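Local coordinates for non-toxic crystal protein (Bacillus thuringiensis, PDB 2D42), which is a non-toxic parasporal crystal protein whose elongated, strand-rich structure closely resembles beta-pore-forming toxins, although its own activity remains unclear, at residues A[34-39]-A[172-177]; A[28-33]-A[176-181]; A[92-97]-A[123-128]; A[168-173]-A[221-226]; A[38-43]-A[101-106]. All coordinates share one frame; numbering follows the deposited sequence.

How the contacts relate
Contacts 1, 2 and 4 all use the long strand 150-185, which pairs with strand 23-29 in contact 2, strand 36-43 in contact 1 and strand 219-244 in contact 4. Centres of contacts 1 and 2 lie 12 Å apart, and they share Asn176 and Gly177; contacts 1 and 4 share Val172 and Val173. Contact 5 packs strand 36-43 against the separate sheet that holds strand 101-109. It is tied to contact 4, with centres 10 Å apart, by a salt bridge of 2.6 Å from Arg43 NH2 to Glu170 OE1. Contact 3, 11 Å from contact 4 between centres, packs against Phe222 and Cys171. Contacts 2 and 5 are farthest apart, 29 Å between centres.

Contact 1. Residues A[34-39]-A[172-177]; sequences PIRIAG and VVSGNG
Arg36 to Ala38 pair with Val172 to Ser174 in an antiparallel ladder that joins strand 36-43 to the long strand 150-185 in the extended sheet of this aerolysin/epsilon-toxin-like fold. Arg36 and Ser174 make a hydrogen-bonded pair: Arg36 N donates to Ser174 O at 2.7 Å, and Ser174 N returns a longer bond to Arg36 O. Two residues on, Ala38 N gives to Val172 O at 2.9 Å, while Val172 N reaches Ala38 O at 2.6 Å in a nearly straight bond (177° at the hydrogen). Between them lies the non-hydrogen-bonded pair Ile37 and Val173, whose side chains share one face; Ile37 CG1 stands 4.3 Å from Val173 CG2, a loose apolar contact. The other face carries Arg36, Ala38, Val172 and Ser174. There Ser174 OG, held between its own backbone N and carbonyl carbon (chi1 58°), approaches the aliphatic part of the arginine, with OG 3.9 Å from Arg36 CG, before the guanidinium bends off at chi3. Past the ladder the regular bonding stops, but the chains stay close. Gly175, which has no side chain, brings its CA to 3.3 Å from Pro34 O in a CA-H...O contact. Ile35 extends CG1 along the following peptide, 3.5 Å from Asn176 O, and its side chain packs on Leu5 and Leu6 of helix 5-19. Cohesion here is thus chiefly backbone bonding: side chains on the Arg36 face add little apolar contact, and Ile35 and Val173, both buried, also touch helix 5-19.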
# COMPACT_ATOMS: atom_id res chain seq x y z
N PRO A 34 -13.72 -21.42 5.05
CA PRO A 34 -14.34 -20.10 4.95
C PRO A 34 -14.11 -19.30 3.68
O PRO A 34 -13.10 -19.48 2.99
CB PRO A 34 -13.81 -19.38 6.18
CG PRO A 34 -12.43 -19.96 6.32
CD PRO A 34 -12.67 -21.43 6.09
N ILE A 35 -15.06 -18.43 3.39
CA ILE A 35 -14.96 -17.54 2.24
C ILE A 35 -13.74 -16.73 2.63
O ILE A 35 -13.70 -16.17 3.72
CB ILE A 35 -16.17 -16.60 2.16
CG1 ILE A 35 -17.43 -17.41 1.81
CG2 ILE A 35 -15.92 -15.50 1.13
CD1 ILE A 35 -18.71 -16.63 1.96
N ARG A 36 -12.73 -16.66 1.77
CA ARG A 36 -11.56 -15.91 2.15
C ARG A 36 -10.94 -15.07 1.04
O ARG A 36 -11.20 -15.28 -0.15
CB ARG A 36 -10.49 -16.84 2.74
CG ARG A 36 -9.72 -17.64 1.71
CD ARG A 36 -8.45 -18.26 2.33
NE ARG A 36 -8.77 -19.17 3.43
CZ ARG A 36 -8.51 -18.93 4.71
NH1 ARG A 36 -7.93 -17.79 5.09
NH2 ARG A 36 -8.85 -19.82 5.63
N ILE A 37 -10.11 -14.14 1.47
CA ILE A 37 -9.39 -13.24 0.59
C ILE A 37 -7.93 -13.54 0.87
O ILE A 37 -7.50 -13.54 2.02
CB ILE A 37 -9.71 -11.76 0.96
CG1 ILE A 37 -11.08 -11.39 0.39
CG2 ILE A 37 -8.60 -10.83 0.45
CD1 ILE A 37 -11.63 -10.08 0.92
N ALA A 38 -7.18 -13.81 -0.19
CA ALA A 38 -5.76 -14.14 -0.07
C ALA A 38 -4.92 -13.57 -1.21
O ALA A 38 -5.46 -13.13 -2.23
CB ALA A 38 -5.59 -15.66 -0.02
N GLY A 39 -3.61 -13.61 -1.03
CA GLY A 39 -2.71 -13.12 -2.06
C GLY A 39 -2.90 -11.66 -2.39
O GLY A 39 -2.88 -11.26 -3.55
N VAL A 172 -6.97 -13.17 -4.39
CA VAL A 172 -7.66 -14.40 -4.76
C VAL A 172 -8.82 -14.59 -3.78
O VAL A 172 -8.66 -14.41 -2.57
CB VAL A 172 -6.72 -15.62 -4.67
CG1 VAL A 172 -7.51 -16.90 -4.95
CG2 VAL A 172 -5.57 -15.47 -5.66
N VAL A 173 -9.98 -14.94 -4.32
CA VAL A 173 -11.15 -15.18 -3.49
C VAL A 173 -11.56 -16.63 -3.67
O VAL A 173 -11.67 -17.12 -4.79
CB VAL A 173 -12.31 -14.25 -3.92
CG1 VAL A 173 -13.61 -14.67 -3.27
CG2 VAL A 173 -11.96 -12.81 -3.54
N SER A 174 -11.77 -17.32 -2.55
CA SER A 174 -12.14 -18.73 -2.58
C SER A 174 -12.82 -19.14 -1.27
O SER A 174 -13.02 -18.31 -0.39
CB SER A 174 -10.89 -19.59 -2.80
OG SER A 174 -9.95 -19.34 -1.76
N GLY A 175 -13.18 -20.42 -1.16
CA GLY A 175 -13.83 -20.89 0.05
C GLY A 175 -15.28 -21.25 -0.19
O GLY A 175 -15.78 -21.14 -1.31
N ASN A 176 -15.96 -21.66 0.87
CA ASN A 176 -17.35 -22.09 0.79
C ASN A 176 -18.30 -21.29 1.66
O ASN A 176 -17.91 -20.75 2.70
CB ASN A 176 -17.49 -23.56 1.20
CG ASN A 176 -16.74 -24.51 0.30
OD1 ASN A 176 -15.83 -25.21 0.73
ND2 ASN A 176 -17.13 -24.54 -0.97
N GLY A 177 -19.55 -21.24 1.22
CA GLY A 177 -20.59 -20.57 1.97
C GLY A 177 -21.59 -21.64 2.33
O GLY A 177 -21.57 -22.74 1.77

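Contact 2. Residues A[28-33]-A[176-181]; sequences YSDDTN and NGIIRY
Tyr28 and Ile178 form an antiparallel hydrogen-bonded pair, one residue before the last bridge, Ser29 with Gly177. Ile178 N points at Tyr28 O nearly end-on, 2.6 Å away, and Tyr28 N gives a return bond to Ile178 O, whose modelled position is less certain. The tyrosine ring then passes obliquely along the isoleucine, with Tyr28 CE1 3.4 Å from Ile178 CB. Placing CG between the backbone N and the carbonyl carbon (chi1 44°) sends the ring along the neighbouring strand. Its hydroxyl arrives 3.1 Å from Arg180 NE, which donates a weak bond bent to 126°, the ring and guanidinium planes being 44° apart. The stronger partner of that guanidinium is Glu192, through a salt bridge from NH1. Strand 23-29 pairs antiparallel with strand 150-185 and ends in a type I beta turn from Asp30 to Asn33, which leads toward strand 36-43. Both backbone polar atoms of Asn176 are used by this turn: Asp30 N bonds to Asn176 O at 2.9 Å, approaching from above the carbonyl plane, and Asn176 N gives to Asn33 O at 2.7 Å. The turn closes on itself through Asn33 N to Asp30 O, 2.9 Å. Asp30 divides its carboxylate: OD1 accepts from Thr32 N at 3.0 Å, making an Asx turn, whereas OD2 forms a salt bridge with Arg196. Asn176 ND2 has a weak bond to Val197 O, and Ser29 OG is taken by Ile35 N.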
# COMPACT_ATOMS: atom_id res chain seq x y z
N TYR A 28 -24.20 -18.21 5.51
CA TYR A 28 -23.01 -17.75 6.21
C TYR A 28 -21.78 -18.47 5.67
O TYR A 28 -21.90 -19.41 4.89
CB TYR A 28 -23.16 -18.00 7.72
CG TYR A 28 -23.71 -19.37 8.05
CD1 TYR A 28 -22.88 -20.50 8.09
CD2 TYR A 28 -25.08 -19.55 8.28
CE1 TYR A 28 -23.40 -21.77 8.36
CE2 TYR A 28 -25.61 -20.82 8.55
CZ TYR A 28 -24.76 -21.92 8.59
OH TYR A 28 -25.28 -23.17 8.85
N SER A 29 -20.61 -18.00 6.06
CA SER A 29 -19.36 -18.61 5.63
C SER A 29 -19.16 -19.98 6.29
O SER A 29 -19.53 -20.17 7.45
CB SER A 29 -18.18 -17.70 5.97
OG SER A 29 -16.95 -18.32 5.64
N ASP A 30 -18.58 -20.92 5.55
CA ASP A 30 -18.32 -22.27 6.05
C ASP A 30 -17.04 -22.32 6.89
O ASP A 30 -15.94 -22.19 6.37
CB ASP A 30 -18.19 -23.22 4.86
CG ASP A 30 -17.80 -24.62 5.27
OD1 ASP A 30 -17.82 -24.92 6.49
OD2 ASP A 30 -17.49 -25.43 4.37
N ASP A 31 -17.20 -22.55 8.19
CA ASP A 31 -16.06 -22.59 9.10
C ASP A 31 -14.93 -23.55 8.74
O ASP A 31 -13.79 -23.30 9.10
CB ASP A 31 -16.52 -22.88 10.52
CG ASP A 31 -17.11 -21.65 11.19
OD1 ASP A 31 -17.31 -20.63 10.50
OD2 ASP A 31 -17.36 -21.71 12.41
N THR A 32 -15.22 -24.64 8.03
CA THR A 32 -14.15 -25.57 7.69
C THR A 32 -13.41 -25.21 6.40
O THR A 32 -12.40 -25.83 6.06
CB THR A 32 -14.68 -27.00 7.55
OG1 THR A 32 -15.50 -27.32 8.68
CG2 THR A 32 -13.51 -27.98 7.51
N ASN A 33 -13.91 -24.21 5.68
CA ASN A 33 -13.29 -23.73 4.45
C ASN A 33 -13.99 -22.41 4.20
O ASN A 33 -14.77 -22.26 3.26
CB ASN A 33 -13.54 -24.69 3.29
CG ASN A 33 -12.67 -24.38 2.07
OD1 ASN A 33 -12.99 -24.77 0.94
ND2 ASN A 33 -11.56 -23.70 2.31
N ASN A 176 -15.96 -21.66 0.87
CA ASN A 176 -17.35 -22.09 0.79
C ASN A 176 -18.30 -21.29 1.66
O ASN A 176 -17.91 -20.75 2.70
CB ASN A 176 -17.49 -23.56 1.20
CG ASN A 176 -16.74 -24.51 0.30
OD1 ASN A 176 -15.83 -25.21 0.73
ND2 ASN A 176 -17.13 -24.54 -0.97
N GLY A 177 -19.55 -21.24 1.22
CA GLY A 177 -20.59 -20.57 1.97
C GLY A 177 -21.59 -21.64 2.33
O GLY A 177 -21.57 -22.74 1.77
N ILE A 178 -22.47 -21.36 3.29
CA ILE A 178 -23.49 -22.32 3.69
C ILE A 178 -24.82 -21.61 3.56
O ILE A 178 -24.98 -20.49 4.04
CB ILE A 178 -23.33 -22.77 5.16
CG1 ILE A 178 -22.00 -23.50 5.35
CG2 ILE A 178 -24.50 -23.65 5.55
CD1 ILE A 178 -21.84 -24.75 4.50
N ILE A 179 -25.77 -22.26 2.89
CA ILE A 179 -27.09 -21.68 2.72
C ILE A 179 -28.16 -22.64 3.24
O ILE A 179 -28.17 -23.82 2.89
CB ILE A 179 -27.38 -21.38 1.24
CG1 ILE A 179 -26.31 -20.42 0.69
CG2 ILE A 179 -28.76 -20.76 1.11
CD1 ILE A 179 -26.44 -20.15 -0.81
N ARG A 180 -29.06 -22.11 4.06
CA ARG A 180 -30.14 -22.90 4.63
C ARG A 180 -31.48 -22.56 3.98
O ARG A 180 -31.88 -21.41 3.94
CB ARG A 180 -30.23 -22.64 6.13
CG ARG A 180 -29.00 -23.06 6.88
CD ARG A 180 -29.17 -22.90 8.38
NE ARG A 180 -28.31 -23.84 9.07
CZ ARG A 180 -28.47 -25.16 9.03
NH1 ARG A 180 -29.46 -25.68 8.33
NH2 ARG A 180 -27.61 -25.96 9.65
N TYR A 181 -32.15 -23.59 3.49
CA TYR A 181 -33.46 -23.44 2.84
C TYR A 181 -34.42 -24.42 3.49
O TYR A 181 -34.01 -25.39 4.14
CB TYR A 181 -33.40 -23.84 1.37
CG TYR A 181 -32.34 -23.19 0.53
CD1 TYR A 181 -32.52 -21.92 -0.00
CD2 TYR A 181 -31.18 -23.90 0.19
CE1 TYR A 181 -31.59 -21.37 -0.87
CE2 TYR A 181 -30.24 -23.36 -0.68
CZ TYR A 181 -30.46 -22.09 -1.21
OH TYR A 181 -29.54 -21.56 -2.09

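Contact 3. Residues A[92-97]-A[123-128]; sequences GVTAGT and AVTNEN
Peptide groups are the flat units that meet where Val93 faces Val124 and Thr125; neither segment contributes a ring. Val93 N donates to Val124 O at 3.0 Å, coming in 34° out of the carbonyl plane with an angle of 140° at the hydrogen, a rather bent bond. The same oxygen also receives the CA of Gly92, 3.2 Å away, in a CA-H...O contact. On the next peptide, Val93 O is approached by Thr125 CA at 3.3 Å. An outside ring, that of Phe222, packs against both Val93 and Val124. These links hold the end of strand 71-94 against the loop between strands 114-122 and 129-146, while strand 2-4 bonds to Gly92 and Thr94. Side-chain contacts follow the loop. Val124 lays CG2 over the glycine, 3.7 Å from Gly92 CA. Thr125 crosses Thr94 at about a right angle, its CB 3.7 Å from Thr94 OG1, and its methyl CG2 wedges between two carbonyls, being 3.4 Å from Val93 O and 3.5 Å from Thr97 O. Thr125 OG1, between the backbone N and the carbonyl carbon (chi1 59°), bonds Asn98 OD1 and Ile99 N. Thr94 OG1 in turn accepts from Gly96 N, an ST turn, at 3.0 Å.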
# COMPACT_ATOMS: atom_id res chain seq x y z
N GLY A 92 -13.07 -2.31 -3.99
CA GLY A 92 -12.51 -3.45 -3.30
C GLY A 92 -13.48 -4.59 -3.04
O GLY A 92 -14.55 -4.67 -3.64
N VAL A 93 -13.10 -5.47 -2.12
CA VAL A 93 -13.92 -6.62 -1.79
C VAL A 93 -13.64 -7.02 -0.35
O VAL A 93 -12.58 -6.70 0.19
CB VAL A 93 -13.59 -7.80 -2.73
CG1 VAL A 93 -12.11 -8.20 -2.60
CG2 VAL A 93 -14.50 -8.99 -2.42
N THR A 94 -14.60 -7.69 0.29
CA THR A 94 -14.44 -8.13 1.67
C THR A 94 -15.30 -9.34 2.00
O THR A 94 -16.38 -9.53 1.43
CB THR A 94 -14.79 -7.01 2.68
OG1 THR A 94 -14.53 -7.46 4.01
CG2 THR A 94 -16.26 -6.64 2.57
N ALA A 95 -14.82 -10.15 2.93
CA ALA A 95 -15.53 -11.33 3.37
C ALA A 95 -16.09 -11.04 4.76
O ALA A 95 -16.50 -11.94 5.49
CB ALA A 95 -14.59 -12.54 3.42
N GLY A 96 -16.09 -9.76 5.13
CA GLY A 96 -16.60 -9.37 6.43
C GLY A 96 -15.54 -9.01 7.46
O GLY A 96 -15.87 -8.56 8.56
N THR A 97 -14.27 -9.19 7.11
CA THR A 97 -13.18 -8.86 8.03
C THR A 97 -12.16 -7.94 7.35
O THR A 97 -11.74 -8.20 6.22
CB THR A 97 -12.43 -10.13 8.49
OG1 THR A 97 -13.35 -11.01 9.14
CG2 THR A 97 -11.31 -9.77 9.46
N ALA A 123 -6.01 -1.53 2.79
CA ALA A 123 -6.99 -2.59 2.94
C ALA A 123 -7.90 -2.57 1.73
O ALA A 123 -8.47 -1.53 1.39
CB ALA A 123 -7.81 -2.37 4.22
N VAL A 124 -8.03 -3.71 1.06
CA VAL A 124 -8.89 -3.79 -0.11
C VAL A 124 -10.32 -3.98 0.39
O VAL A 124 -11.27 -3.93 -0.39
CB VAL A 124 -8.53 -5.00 -1.01
CG1 VAL A 124 -8.87 -6.32 -0.30
CG2 VAL A 124 -9.27 -4.91 -2.34
N THR A 125 -10.45 -4.15 1.70
CA THR A 125 -11.74 -4.41 2.34
C THR A 125 -12.59 -3.22 2.76
O THR A 125 -13.72 -3.39 3.22
CB THR A 125 -11.55 -5.30 3.58
OG1 THR A 125 -10.67 -4.65 4.50
CG2 THR A 125 -10.97 -6.64 3.19
N ASN A 126 -12.05 -2.01 2.62
CA ASN A 126 -12.81 -0.82 2.97
C ASN A 126 -12.26 0.40 2.24
O ASN A 126 -11.21 0.33 1.60
CB ASN A 126 -12.79 -0.61 4.49
CG ASN A 126 -11.42 -0.24 5.01
OD1 ASN A 126 -10.86 0.79 4.63
ND2 ASN A 126 -10.87 -1.07 5.89
N GLU A 127 -12.96 1.52 2.33
CA GLU A 127 -12.53 2.72 1.64
C GLU A 127 -11.88 3.74 2.56
O GLU A 127 -11.83 4.93 2.22
CB GLU A 127 -13.71 3.35 0.90
CG GLU A 127 -14.30 2.45 -0.17
CD GLU A 127 -15.49 3.08 -0.88
OE1 GLU A 127 -15.35 4.21 -1.39
OE2 GLU A 127 -16.57 2.45 -0.93
N ASN A 128 -11.39 3.30 3.71
CA ASN A 128 -10.75 4.21 4.65
C ASN A 128 -9.32 4.51 4.22
O ASN A 128 -8.71 3.77 3.45
CB ASN A 128 -10.73 3.62 6.07
CG ASN A 128 -12.11 3.22 6.57
OD1 ASN A 128 -13.10 3.90 6.32
ND2 ASN A 128 -12.17 2.11 7.31

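Contact 4. Residues A[168-173]-A[221-226]; sequences VLECVV and YFTGEG
Phe222 and Cys171 face each other as a hydrogen-bonded antiparallel pair, and the phenylalanine can be traced outward from the backbone. Its CB lies 3.9 Å from Cys171 SG. CG stands anti to the backbone N (chi1 173°), turning the ring along its own strand. Phe222 CD2 then sits 4.0 Å from Cys171 SG, a sulfur-aromatic contact, oblique to the ring at 65° off its normal. Farther out, Phe222 CE2 rests 3.5 Å from Gly224 CA, which has no side chain to bar it, and CZ reaches Gly92. In the backbone, Phe222 N bonds to Cys171 O at 3.0 Å, while the reverse bond, Cys171 N to Phe222 O, is weak. Gly224 N gives to Leu169 O at 2.6 Å within the carbonyl plane. On the reverse face, Val172 CG2 meets Tyr221 CE2 at 3.8 Å, the two side chains running alongside one another. Glu170 and Thr223 also lie side by side, joined by a water 2.6 Å from both Glu170 OE1 and Thr223 OG1; it donates to the carboxylate oxygen, whose salt-bridge partner is Arg43. Strand 150-185 here runs between strands 36-43 and 219-244. The face bearing Leu169, Cys171 and Phe222 is buried against strand 71-94 through Thr89 and Val93, with Phe211 of strand 211-214 meeting the Phe222 ring.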
# COMPACT_ATOMS: atom_id res chain seq x y z
N VAL A 168 -3.72 -0.76 -8.82
CA VAL A 168 -4.57 -1.84 -9.28
C VAL A 168 -4.51 -2.81 -8.11
O VAL A 168 -3.43 -3.26 -7.73
CB VAL A 168 -4.02 -2.50 -10.57
CG1 VAL A 168 -4.84 -3.76 -10.90
CG2 VAL A 168 -4.13 -1.51 -11.74
N LEU A 169 -5.65 -3.10 -7.51
CA LEU A 169 -5.66 -4.00 -6.36
C LEU A 169 -6.08 -5.38 -6.79
O LEU A 169 -7.05 -5.54 -7.53
CB LEU A 169 -6.60 -3.45 -5.28
CG LEU A 169 -6.30 -1.99 -4.88
CD1 LEU A 169 -7.34 -1.52 -3.86
CD2 LEU A 169 -4.88 -1.89 -4.30
N GLU A 170 -5.35 -6.39 -6.32
CA GLU A 170 -5.65 -7.77 -6.68
C GLU A 170 -5.62 -8.71 -5.49
O GLU A 170 -4.97 -8.43 -4.49
CB GLU A 170 -4.64 -8.25 -7.73
CG GLU A 170 -4.78 -7.56 -9.07
CD GLU A 170 -3.63 -7.87 -10.02
OE1 GLU A 170 -3.73 -7.52 -11.21
OE2 GLU A 170 -2.62 -8.45 -9.57
N CYS A 171 -6.33 -9.83 -5.62
CA CYS A 171 -6.36 -10.84 -4.58
C CYS A 171 -7.12 -12.06 -5.09
O CYS A 171 -7.79 -11.99 -6.12
CB CYS A 171 -7.01 -10.32 -3.29
SG CYS A 171 -8.80 -9.94 -3.36
N VAL A 172 -6.97 -13.17 -4.39
CA VAL A 172 -7.66 -14.40 -4.76
C VAL A 172 -8.82 -14.59 -3.78
O VAL A 172 -8.66 -14.41 -2.57
CB VAL A 172 -6.72 -15.62 -4.67
CG1 VAL A 172 -7.51 -16.90 -4.95
CG2 VAL A 172 -5.57 -15.47 -5.66
N VAL A 173 -9.98 -14.94 -4.32
CA VAL A 173 -11.15 -15.18 -3.49
C VAL A 173 -11.56 -16.63 -3.67
O VAL A 173 -11.67 -17.12 -4.79
CB VAL A 173 -12.31 -14.25 -3.92
CG1 VAL A 173 -13.61 -14.67 -3.27
CG2 VAL A 173 -11.96 -12.81 -3.54
N TYR A 221 -10.41 -14.57 -9.29
CA TYR A 221 -9.39 -13.54 -9.18
C TYR A 221 -10.09 -12.18 -9.19
O TYR A 221 -10.84 -11.86 -10.12
CB TYR A 221 -8.40 -13.64 -10.35
CG TYR A 221 -7.43 -14.80 -10.24
CD1 TYR A 221 -7.73 -16.05 -10.77
CD2 TYR A 221 -6.20 -14.64 -9.59
CE1 TYR A 221 -6.83 -17.13 -10.67
CE2 TYR A 221 -5.30 -15.70 -9.47
CZ TYR A 221 -5.62 -16.94 -10.01
OH TYR A 221 -4.71 -17.99 -9.90
N PHE A 222 -9.85 -11.40 -8.15
CA PHE A 222 -10.48 -10.08 -8.06
C PHE A 222 -9.53 -8.98 -8.53
O PHE A 222 -8.34 -9.01 -8.24
CB PHE A 222 -10.90 -9.78 -6.62
CG PHE A 222 -11.40 -8.37 -6.41
CD1 PHE A 222 -12.67 -8.00 -6.84
CD2 PHE A 222 -10.57 -7.40 -5.84
CE1 PHE A 222 -13.11 -6.67 -6.70
CE2 PHE A 222 -11.00 -6.08 -5.70
CZ PHE A 222 -12.27 -5.71 -6.13
N THR A 223 -10.06 -8.02 -9.28
CA THR A 223 -9.25 -6.90 -9.72
C THR A 223 -9.98 -5.61 -9.35
O THR A 223 -11.06 -5.34 -9.85
CB THR A 223 -8.95 -6.94 -11.23
OG1 THR A 223 -8.09 -8.05 -11.51
CG2 THR A 223 -8.24 -5.65 -11.67
N GLY A 224 -9.36 -4.86 -8.45
CA GLY A 224 -9.95 -3.61 -8.00
C GLY A 224 -9.05 -2.42 -8.26
O GLY A 224 -8.08 -2.50 -9.02
N GLU A 225 -9.35 -1.31 -7.60
CA GLU A 225 -8.60 -0.09 -7.80
C GLU A 225 -8.53 0.79 -6.57
O GLU A 225 -9.44 0.81 -5.74
CB GLU A 225 -9.25 0.67 -8.95
CG GLU A 225 -8.60 1.98 -9.32
CD GLU A 225 -9.49 2.80 -10.23
OE1 GLU A 225 -10.06 2.23 -11.18
OE2 GLU A 225 -9.63 4.02 -9.98
N GLY A 226 -7.43 1.53 -6.47
CA GLY A 226 -7.25 2.45 -5.36
C GLY A 226 -6.31 3.58 -5.74
O GLY A 226 -6.11 3.86 -6.92
O HOH W 1 -5.79 -8.03 -12.77

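Contact 5. Residues A[38-43]-A[101-106]; sequences AGLDAR and GKYFAN
Ala42 and Leu40 of strand 40-43 press on Tyr103 of strand 101-106, a face-to-face packing of two sheets. The short strand axes approach to 7.0 Å and run 30° apart. The corner at Gly39 separates this part of the chain from the ladder before it. Strands 101-109 and 114-122 form an antiparallel pair lying between the long strands 71-94 and 129-146 in sequence, a position consistent with the hairpin that related aerolysin-type toxins are thought to insert into membranes. The CH-pi interaction is the main one: Ala42 CB sits 3.6 Å from the centroid of the Tyr103 ring, 14° off its normal. Gly101 C lies against the opposite face, 3.7 Å from the ring plane, so the ring is sandwiched between the methyl and its own strand. Tyr103 CG points anti to its carbonyl carbon (chi1 -48°), which directs the ring toward strand 40-43, while Phe120 of the adjoining strand 114-122 also meets it. In van der Waals contact, Tyr103 CE1 comes 3.8 Å from Asp41 C, obliquely to the ring; Leu40 C lies in the ring plane at its edge. No hydrogen bond crosses; within 38-43, Ala42 N makes a weak bond to Asp41 OD1, while Arg43 forms a salt bridge with Glu170 of strand 150-185. Leu40 also packs on Val124 and Cys171. Its side chain crosses the tyrosine at a slant, and Leu40 CG rests 3.4 Å from Tyr103 OH.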
# COMPACT_ATOMS: atom_id res chain seq x y z
N ALA A 38 -7.18 -13.81 -0.19
CA ALA A 38 -5.76 -14.14 -0.07
C ALA A 38 -4.92 -13.57 -1.21
O ALA A 38 -5.46 -13.13 -2.23
CB ALA A 38 -5.59 -15.66 -0.02
N GLY A 39 -3.61 -13.61 -1.03
CA GLY A 39 -2.71 -13.12 -2.06
C GLY A 39 -2.90 -11.66 -2.39
O GLY A 39 -2.88 -11.26 -3.55
N LEU A 40 -3.11 -10.85 -1.36
CA LEU A 40 -3.29 -9.41 -1.54
C LEU A 40 -2.14 -8.78 -2.32
O LEU A 40 -0.97 -8.95 -1.97
CB LEU A 40 -3.39 -8.74 -0.18
CG LEU A 40 -4.67 -8.04 0.27
CD1 LEU A 40 -5.88 -8.49 -0.52
CD2 LEU A 40 -4.82 -8.30 1.75
N ASP A 41 -2.46 -8.04 -3.38
CA ASP A 41 -1.42 -7.38 -4.17
C ASP A 41 -1.88 -6.00 -4.63
O ASP A 41 -3.06 -5.79 -4.91
CB ASP A 41 -1.03 -8.24 -5.38
CG ASP A 41 0.38 -7.96 -5.87
OD1 ASP A 41 1.05 -7.05 -5.32
OD2 ASP A 41 0.83 -8.65 -6.80
N ALA A 42 -0.94 -5.08 -4.71
CA ALA A 42 -1.24 -3.72 -5.14
C ALA A 42 -0.12 -3.22 -6.02
O ALA A 42 1.00 -3.00 -5.55
CB ALA A 42 -1.40 -2.81 -3.93
N ARG A 43 -0.40 -3.05 -7.30
CA ARG A 43 0.62 -2.57 -8.22
C ARG A 43 0.26 -1.20 -8.77
O ARG A 43 -0.90 -0.78 -8.73
CB ARG A 43 0.85 -3.58 -9.35
CG ARG A 43 -0.39 -4.05 -10.09
CD ARG A 43 -0.08 -5.32 -10.89
NE ARG A 43 -1.26 -5.88 -11.54
CZ ARG A 43 -1.89 -5.31 -12.57
NH1 ARG A 43 -1.46 -4.16 -13.07
NH2 ARG A 43 -2.97 -5.90 -13.08
N GLY A 101 -2.89 -4.93 4.24
CA GLY A 101 -1.77 -5.51 3.52
C GLY A 101 -0.57 -4.58 3.45
O GLY A 101 -0.72 -3.36 3.54
N LYS A 102 0.62 -5.15 3.29
CA LYS A 102 1.86 -4.37 3.17
C LYS A 102 2.26 -4.47 1.70
O LYS A 102 2.26 -5.57 1.14
CB LYS A 102 2.95 -4.97 4.05
CG LYS A 102 3.95 -3.97 4.62
CD LYS A 102 4.59 -3.10 3.55
CE LYS A 102 5.69 -2.22 4.15
NZ LYS A 102 5.22 -1.46 5.34
N TYR A 103 2.58 -3.34 1.08
CA TYR A 103 2.95 -3.34 -0.35
C TYR A 103 4.22 -2.53 -0.65
O TYR A 103 4.69 -1.77 0.18
CB TYR A 103 1.79 -2.79 -1.18
CG TYR A 103 0.44 -3.38 -0.85
CD1 TYR A 103 0.09 -4.66 -1.29
CD2 TYR A 103 -0.49 -2.66 -0.11
CE1 TYR A 103 -1.17 -5.20 -1.01
CE2 TYR A 103 -1.75 -3.19 0.18
CZ TYR A 103 -2.08 -4.45 -0.27
OH TYR A 103 -3.34 -4.95 -0.03
N PHE A 104 4.74 -2.71 -1.87
CA PHE A 104 5.95 -2.01 -2.31
C PHE A 104 5.86 -1.66 -3.80
O PHE A 104 5.05 -2.22 -4.53
CB PHE A 104 7.19 -2.89 -2.09
CG PHE A 104 7.55 -3.05 -0.64
CD1 PHE A 104 8.41 -2.14 -0.01
CD2 PHE A 104 7.03 -4.11 0.11
CE1 PHE A 104 8.73 -2.28 1.33
CE2 PHE A 104 7.36 -4.26 1.46
CZ PHE A 104 8.21 -3.34 2.07
N ALA A 105 6.70 -0.73 -4.23
CA ALA A 105 6.72 -0.30 -5.62
C ALA A 105 8.03 0.42 -5.91
O ALA A 105 8.47 1.27 -5.12
CB ALA A 105 5.54 0.60 -5.91
N ASN A 106 8.67 0.06 -7.02
CA ASN A 106 9.92 0.68 -7.42
C ASN A 106 9.57 1.82 -8.36
O ASN A 106 9.45 1.64 -9.57
CB ASN A 106 10.81 -0.34 -8.13
CG ASN A 106 11.33 -1.40 -7.19
OD1 ASN A 106 11.98 -1.10 -6.19
ND2 ASN A 106 11.05 -2.67 -7.50